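PDB 5CER: Bd0816 from Bdellovibrio bacteriovorus HD100, which probably acts as a serine-type D-Ala-D-Ala carboxypeptidase of the peptidase S13 family, a group of penicillin-binding enzymes that trim peptidoglycan stem peptides. Local coordinates for residues N299-S304 with Y384-A389. The protein carries 2 engineered substitutions. Sequence-based numbering, arbitrary orientation.
Sequences NKDSDS and YTEILA
The hydroxyl of Y384 donates to D301, with OH 2.6 Å from OD1 and meeting the syn lone pair of that oxygen. The carboxylate comes in at the ring edge, its plane 82° from that of the ring. With CG anti to the backbone N (chi1 176°), the Y384 side chain points at D301, and its OH also accepts a nearly straight bond from I387 N, 3.0 Å away. CB of K300 lies 3.9 Å from Y384 CD2, at the ring edge, while its NZ forms a salt bridge with E381. Farther along, the extended chain of E386 brings OE2 to 2.8 Å from S302 N, which approaches from above the carboxylate plane; S302 OG adds a weak bond to the same oxygen. Two waters bridge the segments, one donating to D301 OD1 and I387 O, the other joining D303 N to E386 OE2. From helix 203-213, K208 forms a salt bridge with D301 OD2 and hydrogen-bonds Y384 OH; V297 N also donates to OD2. The contact ties the loop after strand 296-297 to that between helix 356-375 and strand 399-400. K208 probably stabilises D301 as an anion, offsetting the nearby E386 carboxylate.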
loop_
_atom_site.group_PDB
_atom_site.type_symbol
_atom_site.label_atom_id
_atom_site.label_comp_id
_atom_site.label_asym_id
_atom_site.label_seq_id
_atom_site.Cartn_x
_atom_site.Cartn_y
_atom_site.Cartn_z
ATOM N N ASN A 299 11.501 -1.050 -4.257
ATOM C CA ASN A 299 11.893 -2.220 -5.014
ATOM C C ASN A 299 12.052 -3.480 -4.174
ATOM O O ASN A 299 11.587 -4.536 -4.603
ATOM C CB ASN A 299 13.133 -1.960 -5.882
ATOM C CG ASN A 299 13.466 -3.099 -6.795
ATOM O OD1 ASN A 299 14.559 -3.652 -6.713
ATOM N ND2 ASN A 299 12.546 -3.473 -7.665
ATOM N N LYS A 300 12.687 -3.388 -3.017
ATOM C CA LYS A 300 12.951 -4.577 -2.214
ATOM C C LYS A 300 11.752 -5.180 -1.493
ATOM O O LYS A 300 11.710 -6.404 -1.316
ATOM C CB LYS A 300 14.102 -4.314 -1.239
ATOM C CG LYS A 300 15.466 -4.224 -1.937
ATOM C CD LYS A 300 16.537 -3.855 -0.925
ATOM C CE LYS A 300 17.803 -3.311 -1.547
ATOM N NZ LYS A 300 18.600 -4.438 -2.090
ATOM N N ASP A 301 10.754 -4.374 -1.135
ATOM C CA ASP A 301 9.497 -4.933 -0.600
ATOM C C ASP A 301 8.488 -5.179 -1.725
ATOM O O ASP A 301 7.765 -4.261 -2.140
ATOM C CB ASP A 301 8.915 -4.025 0.467
ATOM C CG ASP A 301 9.681 -4.085 1.755
ATOM O OD1 ASP A 301 10.015 -5.218 2.175
ATOM O OD2 ASP A 301 10.015 -2.990 2.312
ATOM N N SER A 302 8.494 -6.402 -2.247
ATOM C CA SER A 302 7.654 -6.795 -3.384
ATOM C C SER A 302 6.224 -6.653 -3.125
ATOM O O SER A 302 5.465 -6.410 -4.047
ATOM C CB SER A 302 7.812 -8.275 -3.753
ATOM O OG SER A 302 9.161 -8.675 -3.814
ATOM N N ASP A 303 5.817 -6.913 -1.903
ATOM C CA ASP A 303 4.408 -6.849 -1.580
ATOM C C ASP A 303 4.174 -5.485 -0.929
ATOM O O ASP A 303 3.910 -5.376 0.269
ATOM C CB ASP A 303 4.032 -8.022 -0.645
ATOM C CG ASP A 303 2.514 -8.221 -0.476
ATOM O OD1 ASP A 303 1.722 -7.417 -0.986
ATOM O OD2 ASP A 303 2.145 -9.202 0.200
ATOM N N SER A 304 4.307 -4.441 -1.733
ATOM C CA SER A 304 4.157 -3.050 -1.234
ATOM C C SER A 304 3.788 -2.155 -2.384
ATOM O O SER A 304 3.991 -2.522 -3.558
ATOM C CB SER A 304 5.447 -2.541 -0.580
ATOM O OG SER A 304 6.378 -2.026 -1.535
ATOM N N TYR A 384 19.332 -4.020 3.718
ATOM C CA TYR A 384 17.956 -4.442 4.016
ATOM C C TYR A 384 17.612 -5.765 3.383
ATOM O O TYR A 384 17.947 -6.021 2.224
ATOM C CB TYR A 384 16.913 -3.381 3.547
ATOM C CG TYR A 384 15.455 -3.792 3.749
ATOM C CD1 TYR A 384 14.878 -3.776 5.030
ATOM C CD2 TYR A 384 14.654 -4.188 2.657
ATOM C CE1 TYR A 384 13.554 -4.151 5.222
ATOM C CE2 TYR A 384 13.313 -4.565 2.832
ATOM C CZ TYR A 384 12.762 -4.557 4.114
ATOM O OH TYR A 384 11.472 -4.954 4.299
ATOM N N THR A 385 16.923 -6.587 4.161
ATOM C CA THR A 385 16.343 -7.833 3.688
ATOM C C THR A 385 14.828 -7.820 3.874
ATOM O O THR A 385 14.351 -7.466 4.937
ATOM C CB THR A 385 16.867 -9.005 4.561
ATOM O OG1 THR A 385 18.273 -8.909 4.878
ATOM C CG2 THR A 385 16.541 -10.344 3.940
ATOM N N GLU A 386 14.115 -8.212 2.818
ATOM C CA GLU A 386 12.700 -8.090 2.745
ATOM C C GLU A 386 12.087 -8.743 3.968
ATOM O O GLU A 386 12.303 -9.910 4.203
ATOM C CB GLU A 386 12.185 -8.709 1.443
ATOM C CG GLU A 386 10.666 -8.727 1.302
ATOM C CD GLU A 386 10.193 -9.070 -0.096
ATOM O OE1 GLU A 386 10.872 -9.827 -0.806
ATOM O OE2 GLU A 386 9.164 -8.526 -0.526
ATOM N N ILE A 387 11.332 -7.963 4.732
ATOM C CA ILE A 387 10.535 -8.489 5.847
ATOM C C ILE A 387 9.292 -9.162 5.274
ATOM O O ILE A 387 8.587 -8.589 4.471
ATOM C CB ILE A 387 10.115 -7.356 6.812
ATOM C CG1 ILE A 387 11.345 -6.750 7.497
ATOM C CG2 ILE A 387 9.102 -7.852 7.836
ATOM C CD1 ILE A 387 11.150 -5.326 7.990
ATOM N N LEU A 388 9.056 -10.394 5.687
ATOM C CA LEU A 388 7.859 -11.091 5.303
ATOM C C LEU A 388 6.884 -10.779 6.462
ATOM O O LEU A 388 7.046 -11.279 7.561
ATOM C CB LEU A 388 8.135 -12.572 5.115
ATOM C CG LEU A 388 6.898 -13.465 4.772
ATOM C CD1 LEU A 388 5.981 -12.893 3.685
ATOM C CD2 LEU A 388 7.303 -14.909 4.435
ATOM N N ALA A 389 5.915 -9.902 6.195
ATOM C CA ALA A 389 5.104 -9.310 7.238
ATOM C C ALA A 389 3.777 -10.068 7.522
ATOM O O ALA A 389 2.684 -9.686 7.118
ATOM C CB ALA A 389 4.843 -7.858 6.915
HETATM O O HOH W 1 7.926 -6.222 3.455
HETATM O O HOH W 2 7.033 -7.021 1.005
#